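NAD-dependent epimerase/dehydratase (Methanobrevibacter ruminantium, PDB 6DNT) is a UDP-N-acetylglucosamine 4-epimerase that holds NAD and probably interconverts UDP-N-acetylglucosamine and UDP-N-acetylgalactosamine. Local coordinates at residues A[89-94]-A[108-113]; A[63-68]-A[97-102]; A[135-140]-A[148-153]. One frame throughout, in Å; residues are numbered along the deposited sequence.

Along the chain from the N terminus, contact 2 opens first, at the end of strand 61-65. Contact 1 opens next, in the loop after strand 84-87. Helix 96-99 then brings in residues 97-102 and closes contact 2. Contact 1 closes later, at the end of strand 105-108, so the two loops cross. Contact 3 follows in series: strand 147-153 returns alongside helix 122-142 and closes a short loop. All three reach the NAD-binding sheet. Contacts 1 and 2 hold mainly the adenosine half of the cofactor. Contact 3 ties helix 122-142 to the sheet and ends under the nicotinamide half.

Contact 1 of 3, residues A[89-94]-A[108-113]; sequences EDLMDA and HLAALA. With NAD (nicotinamide-adenine-dinucleotide), chain B; EDO (1,2-ethanediol), chain H.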
# COMPACT_ATOMS: atom_id res chain seq x y z
N GLU A 89 24.03 -9.72 0.17
CA GLU A 89 23.42 -9.29 -1.06
C GLU A 89 22.16 -8.49 -0.80
O GLU A 89 21.48 -8.69 0.21
CB GLU A 89 23.09 -10.54 -1.89
CG GLU A 89 22.82 -10.29 -3.35
CD GLU A 89 22.79 -11.56 -4.17
OE1 GLU A 89 22.72 -12.67 -3.58
OE2 GLU A 89 22.81 -11.45 -5.42
N ASP A 90 21.88 -7.57 -1.71
CA ASP A 90 20.62 -6.84 -1.70
C ASP A 90 19.48 -7.78 -2.08
O ASP A 90 19.62 -8.57 -3.03
CB ASP A 90 20.68 -5.68 -2.71
CG ASP A 90 19.63 -4.61 -2.43
OD1 ASP A 90 18.42 -4.91 -2.48
OD2 ASP A 90 20.04 -3.48 -2.11
N LEU A 91 18.35 -7.70 -1.38
CA LEU A 91 17.18 -8.50 -1.76
C LEU A 91 16.76 -8.30 -3.21
O LEU A 91 16.22 -9.22 -3.82
CB LEU A 91 15.96 -8.21 -0.87
CG LEU A 91 15.94 -8.83 0.52
CD1 LEU A 91 14.66 -8.38 1.21
CD2 LEU A 91 16.02 -10.34 0.53
N MET A 92 16.99 -7.10 -3.76
CA MET A 92 16.63 -6.81 -5.15
C MET A 92 17.45 -7.56 -6.18
O MET A 92 16.99 -7.74 -7.31
CB MET A 92 16.74 -5.31 -5.45
CG MET A 92 15.62 -4.50 -4.83
SD MET A 92 14.01 -4.91 -5.55
CE MET A 92 14.20 -4.20 -7.17
N ASP A 93 18.65 -7.98 -5.80
CA ASP A 93 19.56 -8.73 -6.68
C ASP A 93 19.58 -10.24 -6.45
O ASP A 93 19.94 -11.01 -7.36
CB ASP A 93 20.99 -8.21 -6.50
CG ASP A 93 21.14 -6.74 -6.81
OD1 ASP A 93 20.42 -6.22 -7.69
OD2 ASP A 93 21.99 -6.09 -6.18
N ALA A 94 19.21 -10.67 -5.24
CA ALA A 94 19.35 -12.06 -4.84
C ALA A 94 18.42 -12.97 -5.62
O ALA A 94 17.32 -12.57 -6.00
CB ALA A 94 19.08 -12.20 -3.35
N HIS A 108 11.01 -11.46 7.59
CA HIS A 108 11.40 -10.36 6.73
C HIS A 108 11.58 -9.08 7.54
O HIS A 108 10.62 -8.38 7.83
CB HIS A 108 10.39 -10.17 5.60
CG HIS A 108 10.72 -9.06 4.67
ND1 HIS A 108 12.01 -8.75 4.30
CD2 HIS A 108 9.92 -8.19 4.01
CE1 HIS A 108 11.99 -7.72 3.48
NE2 HIS A 108 10.73 -7.37 3.28
N LEU A 109 12.83 -8.80 7.89
CA LEU A 109 13.20 -7.56 8.63
C LEU A 109 13.98 -6.57 7.80
O LEU A 109 14.11 -5.42 8.21
CB LEU A 109 13.98 -7.90 9.89
CG LEU A 109 13.24 -8.83 10.84
CD1 LEU A 109 13.83 -10.24 10.80
CD2 LEU A 109 13.26 -8.29 12.26
N ALA A 110 14.52 -6.99 6.64
CA ALA A 110 15.31 -6.08 5.82
C ALA A 110 14.40 -4.94 5.34
O ALA A 110 13.30 -5.20 4.86
CB ALA A 110 15.95 -6.79 4.62
N ALA A 111 14.87 -3.71 5.51
CA ALA A 111 14.15 -2.50 5.10
C ALA A 111 15.08 -1.33 5.27
O ALA A 111 16.05 -1.43 6.03
CB ALA A 111 12.92 -2.29 5.96
N LEU A 112 14.81 -0.23 4.56
CA LEU A 112 15.37 1.07 4.95
C LEU A 112 14.41 1.64 5.98
O LEU A 112 13.31 2.11 5.65
CB LEU A 112 15.56 1.97 3.76
CG LEU A 112 16.63 1.53 2.76
CD1 LEU A 112 16.70 2.51 1.62
CD2 LEU A 112 17.99 1.36 3.42
N ALA A 113 14.80 1.50 7.24
CA ALA A 113 13.93 1.70 8.38
C ALA A 113 14.12 3.11 8.89
O ALA A 113 14.80 3.33 9.90
CB ALA A 113 14.25 0.67 9.46
PA NAD B . 18.20 -2.22 10.93
O1A NAD B . 19.12 -2.46 12.09
O2A NAD B . 18.57 -1.16 9.95
O5B NAD B . 18.04 -3.64 10.18
C5B NAD B . 17.71 -3.72 8.80
C4B NAD B . 18.70 -4.71 8.20
O4B NAD B . 18.34 -4.91 6.83
C3B NAD B . 20.13 -4.19 8.20
O3B NAD B . 20.98 -5.20 8.72
C2B NAD B . 20.43 -3.83 6.75
O2B NAD B . 21.80 -3.99 6.34
C1B NAD B . 19.49 -4.76 6.00
N9A NAD B . 18.98 -4.28 4.71
C8A NAD B . 18.37 -3.10 4.45
N7A NAD B . 17.97 -3.04 3.16
C5A NAD B . 18.29 -4.23 2.59
C6A NAD B . 18.14 -4.84 1.26
N6A NAD B . 17.56 -4.15 0.27
N1A NAD B . 18.63 -6.11 1.09
C2A NAD B . 19.21 -6.79 2.08
N3A NAD B . 19.38 -6.30 3.33
C4A NAD B . 18.94 -5.04 3.62
O3 NAD B . 16.71 -1.93 11.46
PN NAD B . 15.91 -2.62 12.64
O1N NAD B . 16.52 -3.92 13.06
O2N NAD B . 15.61 -1.57 13.68
O5D NAD B . 14.53 -2.89 11.88
C5D NAD B . 14.19 -4.22 11.46
C4D NAD B . 12.76 -4.19 10.92
O4D NAD B . 11.87 -3.79 11.96
C3D NAD B . 12.58 -3.21 9.77
O3D NAD B . 11.66 -3.74 8.80
C2D NAD B . 11.98 -2.00 10.45
O2D NAD B . 11.25 -1.19 9.54
C1D NAD B . 11.13 -2.65 11.51
N1N NAD B . 10.80 -1.79 12.66
C2N NAD B . 11.75 -1.39 13.52
C3N NAD B . 11.43 -0.60 14.62
C7N NAD B . 12.45 -0.10 15.62
O7N NAD B . 12.06 0.59 16.55
N7N NAD B . 13.74 -0.37 15.48
C4N NAD B . 10.09 -0.25 14.80
C5N NAD B . 9.12 -0.66 13.89
C6N NAD B . 9.51 -1.43 12.81
C1 EDO H . 19.83 -2.38 -7.35
O1 EDO H . 19.49 -3.55 -8.10
C2 EDO H . 20.21 -2.80 -5.93
O2 EDO H . 21.58 -3.22 -5.90
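The adenine pocket of a Rossmann-type NAD site lies between two loops at the C-terminal ends of parallel strands, and L91 meets H108 and A110 at its floor. The protein-to-protein touch is small and apolar. L91 CD1 lies 3.6 Å from H108 CE1, approaching the imidazole obliquely, and 4.0 Å from A110 CB. The leucine chain is extended (chi2 179°), which carries CD1 out to both partners. H108 is fixed from two sides, by T42 on ND1 and by S133 on NE2.

The adenine is read by 89-94. The backbone N of L91 donates to NAD N1A at 3.0 Å, nearly straight at 166°. NAD N6A donates in turn to D90 OD1, also at 3.0 Å but more bent, at 145°. This pair of bonds recognises the edge of the base that carries the amino group. D90 OD1 also takes the amide of M92 through its anti lone pair, at 2.9 Å, which makes an Asx turn. D90 OD2 is held by N67 ND2. M92 N and N67 ND2 thus hold the carboxylate that accepts from the base.

A110 supplies the surface. Its CB sits over one face of the adenine, 3.6 Å from NAD C4A. One residue earlier, L109 O accepts a weak hydrogen bond from NAD O3D on the nicotinamide ribose. M92 O accepts from K135 NZ of helix 122-142. At the outer side D93 binds a 1,2-ethanediol, probably from the crystallisation liquor.

The chemistry is divided between the loops: 89-94 gives direction through hydrogen bonds, and 108-113 gives mainly apolar contact, with L91 joining the two beneath the base.

Contact 2 of 3, residues A[63-68]-A[97-102]; sequences TIIDNL and EKILKD. With NAD (nicotinamide-adenine-dinucleotide), chain B.
I99 is the residue of 97-102 that packs on strand 61-65, against T63 and I65. E97 lies on helix 96-99, and its backbone O accepts from N143 ND2. K98 follows on the exposed side, and its O takes the amide of K101 at 3.2 Å as the helix ends.

I99 carries the contact with one methyl. CG2 lies 4.0 Å from I65 CD1, the two side chains reaching toward each other tip to tip. The same CG2 is 4.2 Å from T63 CG2. The threonine methyl stands anti to the backbone N (chi1 of OG1 -67°), which presents carbon, not the hydroxyl, to the isoleucine. L100 turns to the other neighbours, V40, A139 and C140.

Just beyond the strand, D66 grips the adenine ribose: OD1 accepts from NAD O2B and OD2 from NAD O3B, both at 2.7 Å. L68 N donates to OD1 at 2.9 Å in an Asx turn. An acid here, binding both hydroxyls, is the classic mark of NAD preference in Rossmann folds. The N67 amide lies almost flat over the adenine, with OD1 3.2 Å from NAD C4A.

I99 of helix 96-99 thus lies on strands 61-65 and 84-87, touching I87 on the latter. L100, just past the helix, meets strand 38-42 through V40 and abuts helix 122-142.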
# COMPACT_ATOMS: atom_id res chain seq x y z
N THR A 63 19.61 -18.96 7.26
CA THR A 63 20.22 -18.23 6.17
C THR A 63 19.85 -16.77 6.34
O THR A 63 18.68 -16.42 6.32
CB THR A 63 19.73 -18.73 4.81
OG1 THR A 63 20.19 -20.08 4.60
CG2 THR A 63 20.23 -17.86 3.68
N ILE A 64 20.86 -15.94 6.53
CA ILE A 64 20.68 -14.49 6.58
C ILE A 64 20.87 -13.94 5.18
O ILE A 64 21.84 -14.30 4.50
CB ILE A 64 21.69 -13.84 7.54
CG1 ILE A 64 21.38 -14.26 8.97
CG2 ILE A 64 21.68 -12.31 7.38
CD1 ILE A 64 22.42 -13.76 9.96
N ILE A 65 19.97 -13.05 4.74
CA ILE A 65 20.23 -12.22 3.56
C ILE A 65 20.32 -10.77 4.03
O ILE A 65 19.37 -10.25 4.59
CB ILE A 65 19.13 -12.34 2.47
CG1 ILE A 65 18.84 -13.81 2.13
CG2 ILE A 65 19.57 -11.57 1.23
CD1 ILE A 65 17.60 -14.02 1.28
N ASP A 66 21.47 -10.13 3.82
CA ASP A 66 21.68 -8.79 4.34
C ASP A 66 22.74 -8.11 3.51
O ASP A 66 23.79 -8.69 3.26
CB ASP A 66 22.11 -8.88 5.81
CG ASP A 66 21.93 -7.58 6.56
OD1 ASP A 66 22.53 -6.58 6.18
OD2 ASP A 66 21.18 -7.59 7.56
N ASN A 67 22.48 -6.87 3.08
CA ASN A 67 23.44 -6.15 2.27
C ASN A 67 24.43 -5.25 3.06
O ASN A 67 25.18 -4.50 2.43
CB ASN A 67 22.74 -5.33 1.18
CG ASN A 67 21.91 -4.17 1.72
OD1 ASN A 67 21.83 -3.96 2.94
ND2 ASN A 67 21.29 -3.44 0.82
N LEU A 68 24.40 -5.33 4.39
CA LEU A 68 25.25 -4.54 5.29
C LEU A 68 25.07 -3.03 5.18
O LEU A 68 25.94 -2.28 5.63
CB LEU A 68 26.74 -4.89 5.09
CG LEU A 68 27.14 -6.33 5.32
CD1 LEU A 68 28.55 -6.55 4.80
CD2 LEU A 68 27.05 -6.65 6.80
N GLU A 97 14.10 -16.95 -5.49
CA GLU A 97 13.41 -18.18 -5.90
C GLU A 97 14.25 -19.40 -5.52
O GLU A 97 13.73 -20.36 -4.96
CB GLU A 97 13.09 -18.19 -7.40
CG GLU A 97 12.26 -17.02 -7.93
CD GLU A 97 10.80 -16.98 -7.50
OE1 GLU A 97 10.21 -15.87 -7.57
OE2 GLU A 97 10.22 -18.03 -7.13
N LYS A 98 15.56 -19.32 -5.78
CA LYS A 98 16.51 -20.40 -5.43
C LYS A 98 16.79 -20.50 -3.93
O LYS A 98 16.75 -21.58 -3.35
CB LYS A 98 17.82 -20.19 -6.20
CG LYS A 98 18.85 -21.29 -6.08
CD LYS A 98 20.17 -20.85 -6.72
CE LYS A 98 21.24 -21.91 -6.57
NZ LYS A 98 20.96 -23.10 -7.42
N ILE A 99 17.07 -19.36 -3.29
CA ILE A 99 17.41 -19.35 -1.86
C ILE A 99 16.28 -19.90 -0.99
O ILE A 99 16.52 -20.61 -0.02
CB ILE A 99 17.83 -17.93 -1.39
CG1 ILE A 99 19.09 -17.46 -2.12
CG2 ILE A 99 18.06 -17.87 0.12
CD1 ILE A 99 19.26 -15.95 -2.16
N LEU A 100 15.03 -19.61 -1.36
CA LEU A 100 13.90 -20.05 -0.56
C LEU A 100 13.44 -21.50 -0.81
O LEU A 100 12.53 -21.96 -0.12
CB LEU A 100 12.72 -19.08 -0.69
CG LEU A 100 12.73 -17.89 0.28
CD1 LEU A 100 14.02 -17.07 0.21
CD2 LEU A 100 11.52 -17.02 -0.03
N LYS A 101 14.07 -22.21 -1.75
CA LYS A 101 13.72 -23.63 -1.98
C LYS A 101 13.98 -24.43 -0.71
O LYS A 101 15.05 -24.30 -0.11
CB LYS A 101 14.54 -24.23 -3.14
CG LYS A 101 14.12 -25.64 -3.53
CD LYS A 101 15.02 -26.23 -4.62
CE LYS A 101 16.04 -27.22 -4.07
NZ LYS A 101 16.92 -27.75 -5.15
N ASP A 102 12.99 -25.20 -0.28
CA ASP A 102 13.11 -26.07 0.90
C ASP A 102 13.33 -25.33 2.24
O ASP A 102 13.75 -25.93 3.22
CB ASP A 102 14.19 -27.15 0.69
CG ASP A 102 13.91 -28.04 -0.52
OD1 ASP A 102 12.74 -28.44 -0.73
OD2 ASP A 102 14.87 -28.35 -1.25
PA NAD B . 18.20 -2.22 10.93
O1A NAD B . 19.12 -2.46 12.09
O2A NAD B . 18.57 -1.16 9.95
O5B NAD B . 18.04 -3.64 10.18
C5B NAD B . 17.71 -3.72 8.80
C4B NAD B . 18.70 -4.71 8.20
O4B NAD B . 18.34 -4.91 6.83
C3B NAD B . 20.13 -4.19 8.20
O3B NAD B . 20.98 -5.20 8.72
C2B NAD B . 20.43 -3.83 6.75
O2B NAD B . 21.80 -3.99 6.34
C1B NAD B . 19.49 -4.76 6.00
N9A NAD B . 18.98 -4.28 4.71
C8A NAD B . 18.37 -3.10 4.45
N7A NAD B . 17.97 -3.04 3.16
C5A NAD B . 18.29 -4.23 2.59
C6A NAD B . 18.14 -4.84 1.26
N6A NAD B . 17.56 -4.15 0.27
N1A NAD B . 18.63 -6.11 1.09
C2A NAD B . 19.21 -6.79 2.08
N3A NAD B . 19.38 -6.30 3.33
C4A NAD B . 18.94 -5.04 3.62
O3 NAD B . 16.71 -1.93 11.46
PN NAD B . 15.91 -2.62 12.64
O1N NAD B . 16.52 -3.92 13.06
O2N NAD B . 15.61 -1.57 13.68
O5D NAD B . 14.53 -2.89 11.88
C5D NAD B . 14.19 -4.22 11.46
C4D NAD B . 12.76 -4.19 10.92
O4D NAD B . 11.87 -3.79 11.96
C3D NAD B . 12.58 -3.21 9.77
O3D NAD B . 11.66 -3.74 8.80
C2D NAD B . 11.98 -2.00 10.45
O2D NAD B . 11.25 -1.19 9.54
C1D NAD B . 11.13 -2.65 11.51
N1N NAD B . 10.80 -1.79 12.66
C2N NAD B . 11.75 -1.39 13.52
C3N NAD B . 11.43 -0.60 14.62
C7N NAD B . 12.45 -0.10 15.62
O7N NAD B . 12.06 0.59 16.55
N7N NAD B . 13.74 -0.37 15.48
C4N NAD B . 10.09 -0.25 14.80
C5N NAD B . 9.12 -0.66 13.89
C6N NAD B . 9.51 -1.43 12.81

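Contact 3 of 3, residues A[135-140]-A[148-153]; sequences KLFIAC and VIFSSS. With NAD (nicotinamide-adenine-dinucleotide), chain B.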
# COMPACT_ATOMS: atom_id res chain seq x y z
N LYS A 135 9.24 -8.94 -4.20
CA LYS A 135 10.07 -10.00 -4.80
C LYS A 135 10.23 -11.17 -3.84
O LYS A 135 10.17 -12.34 -4.25
CB LYS A 135 11.45 -9.49 -5.23
CG LYS A 135 11.43 -8.64 -6.48
CD LYS A 135 12.85 -8.31 -6.92
CE LYS A 135 12.92 -7.63 -8.28
NZ LYS A 135 14.34 -7.42 -8.71
N LEU A 136 10.40 -10.87 -2.55
CA LEU A 136 10.50 -11.90 -1.55
C LEU A 136 9.20 -12.69 -1.41
O LEU A 136 9.20 -13.93 -1.36
CB LEU A 136 10.94 -11.30 -0.19
CG LEU A 136 11.08 -12.26 0.99
CD1 LEU A 136 12.28 -13.18 0.80
CD2 LEU A 136 11.18 -11.45 2.28
N PHE A 137 8.08 -11.97 -1.36
CA PHE A 137 6.78 -12.61 -1.17
C PHE A 137 6.43 -13.51 -2.37
O PHE A 137 5.80 -14.57 -2.19
CB PHE A 137 5.66 -11.60 -0.94
CG PHE A 137 5.86 -10.68 0.26
CD1 PHE A 137 6.72 -11.00 1.31
CD2 PHE A 137 5.15 -9.48 0.32
CE1 PHE A 137 6.87 -10.12 2.38
CE2 PHE A 137 5.28 -8.62 1.39
CZ PHE A 137 6.14 -8.94 2.42
N ILE A 138 6.84 -13.11 -3.57
CA ILE A 138 6.65 -13.94 -4.78
C ILE A 138 7.44 -15.24 -4.64
O ILE A 138 6.91 -16.34 -4.85
CB ILE A 138 7.04 -13.18 -6.06
CG1 ILE A 138 6.03 -12.04 -6.33
CG2 ILE A 138 7.10 -14.13 -7.26
CD1 ILE A 138 6.52 -10.99 -7.31
N ALA A 139 8.70 -15.12 -4.25
CA ALA A 139 9.51 -16.31 -3.99
C ALA A 139 8.96 -17.16 -2.84
O ALA A 139 9.10 -18.38 -2.88
CB ALA A 139 10.95 -15.92 -3.72
N CYS A 140 8.34 -16.54 -1.83
CA CYS A 140 7.71 -17.30 -0.74
C CYS A 140 6.58 -18.17 -1.26
O CYS A 140 6.53 -19.37 -0.97
CB CYS A 140 7.16 -16.39 0.36
SG CYS A 140 8.42 -15.59 1.38
N VAL A 148 5.39 -16.47 6.45
CA VAL A 148 6.20 -15.26 6.38
C VAL A 148 5.91 -14.43 7.64
O VAL A 148 4.74 -14.24 7.97
CB VAL A 148 5.81 -14.42 5.15
CG1 VAL A 148 6.50 -13.06 5.19
CG2 VAL A 148 6.11 -15.17 3.86
N ILE A 149 6.94 -13.94 8.34
CA ILE A 149 6.72 -13.11 9.51
C ILE A 149 7.31 -11.77 9.10
O ILE A 149 8.51 -11.67 8.90
CB ILE A 149 7.36 -13.69 10.77
CG1 ILE A 149 6.91 -15.16 11.00
CG2 ILE A 149 6.99 -12.82 11.97
CD1 ILE A 149 7.68 -16.20 10.21
N PHE A 150 6.45 -10.76 8.95
CA PHE A 150 6.83 -9.46 8.40
C PHE A 150 6.90 -8.39 9.50
O PHE A 150 6.00 -8.30 10.31
CB PHE A 150 5.82 -9.01 7.34
CG PHE A 150 6.07 -7.62 6.81
CD1 PHE A 150 7.26 -7.32 6.16
CD2 PHE A 150 5.14 -6.60 7.00
CE1 PHE A 150 7.51 -6.04 5.70
CE2 PHE A 150 5.40 -5.32 6.54
CZ PHE A 150 6.57 -5.04 5.89
N SER A 151 7.98 -7.60 9.48
CA SER A 151 8.18 -6.51 10.42
C SER A 151 7.52 -5.24 9.89
O SER A 151 8.02 -4.61 8.98
CB SER A 151 9.68 -6.24 10.60
OG SER A 151 10.30 -7.33 11.23
N SER A 152 6.37 -4.91 10.46
CA SER A 152 5.67 -3.66 10.17
C SER A 152 5.89 -2.70 11.33
O SER A 152 6.80 -2.92 12.13
CB SER A 152 4.18 -3.92 9.93
OG SER A 152 3.57 -2.75 9.43
N SER A 153 5.09 -1.64 11.42
CA SER A 153 5.36 -0.57 12.36
C SER A 153 4.08 0.12 12.76
O SER A 153 3.18 0.30 11.93
CB SER A 153 6.27 0.48 11.69
OG SER A 153 6.44 1.59 12.54
PA NAD B . 18.20 -2.22 10.93
O1A NAD B . 19.12 -2.46 12.09
O2A NAD B . 18.57 -1.16 9.95
O5B NAD B . 18.04 -3.64 10.18
C5B NAD B . 17.71 -3.72 8.80
C4B NAD B . 18.70 -4.71 8.20
O4B NAD B . 18.34 -4.91 6.83
C3B NAD B . 20.13 -4.19 8.20
O3B NAD B . 20.98 -5.20 8.72
C2B NAD B . 20.43 -3.83 6.75
O2B NAD B . 21.80 -3.99 6.34
C1B NAD B . 19.49 -4.76 6.00
N9A NAD B . 18.98 -4.28 4.71
C8A NAD B . 18.37 -3.10 4.45
N7A NAD B . 17.97 -3.04 3.16
C5A NAD B . 18.29 -4.23 2.59
C6A NAD B . 18.14 -4.84 1.26
N6A NAD B . 17.56 -4.15 0.27
N1A NAD B . 18.63 -6.11 1.09
C2A NAD B . 19.21 -6.79 2.08
N3A NAD B . 19.38 -6.30 3.33
C4A NAD B . 18.94 -5.04 3.62
O3 NAD B . 16.71 -1.93 11.46
PN NAD B . 15.91 -2.62 12.64
O1N NAD B . 16.52 -3.92 13.06
O2N NAD B . 15.61 -1.57 13.68
O5D NAD B . 14.53 -2.89 11.88
C5D NAD B . 14.19 -4.22 11.46
C4D NAD B . 12.76 -4.19 10.92
O4D NAD B . 11.87 -3.79 11.96
C3D NAD B . 12.58 -3.21 9.77
O3D NAD B . 11.66 -3.74 8.80
C2D NAD B . 11.98 -2.00 10.45
O2D NAD B . 11.25 -1.19 9.54
C1D NAD B . 11.13 -2.65 11.51
N1N NAD B . 10.80 -1.79 12.66
C2N NAD B . 11.75 -1.39 13.52
C3N NAD B . 11.43 -0.60 14.62
C7N NAD B . 12.45 -0.10 15.62
O7N NAD B . 12.06 0.59 16.55
N7N NAD B . 13.74 -0.37 15.48
C4N NAD B . 10.09 -0.25 14.80
C5N NAD B . 9.12 -0.66 13.89
C6N NAD B . 9.51 -1.43 12.81
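F137 and C140 of helix 122-142 pack on V148 and F150 of strand 147-153. The helix is the connecting arm of a beta-alpha-beta crossover from strand 105-108 to its parallel neighbour. It runs back almost antiparallel to the strand (168°), with the axes of the two short segments 11.0 Å apart.

F137 does most of the reaching. Its CB does not point straight at the strand, but with CG anti to the carbonyl carbon (chi1 -58°) the ring swings across to it. CZ comes 4.2 Å from F150 CD1, which lies at the edge of the F137 ring, near its plane. The two ring planes stand about perpendicular. F150 has CG anti to its backbone N (chi1 175°), and its ring also meets K181, C184 and L188 of helix 176-195.

V148 is modelled in two conformers, so its detail is less certain. In the one described, CG1 sits 4.1 Å from F137 CE1, and the two side chains cross near a right angle. CG2 faces C140 SG, at a doubtful 3.4 Å.

The far end of the strand serves the ligands. S152 O lies 3.2 Å from NAD C6N of the nicotinamide, and S151 CB is 3.6 Å from NAD O4D. S153 OG is hydrogen-bonded to the bound UDP-N-acetylmuramic acid.

No hydrogen bond joins helix and strand here. The contact is apolar, held by aromatic and aliphatic packing. Of the serine hydroxyls beyond it, that of S151 bonds to Y204 and that of S152 to E185, while S153 turns to the UDP-sugar.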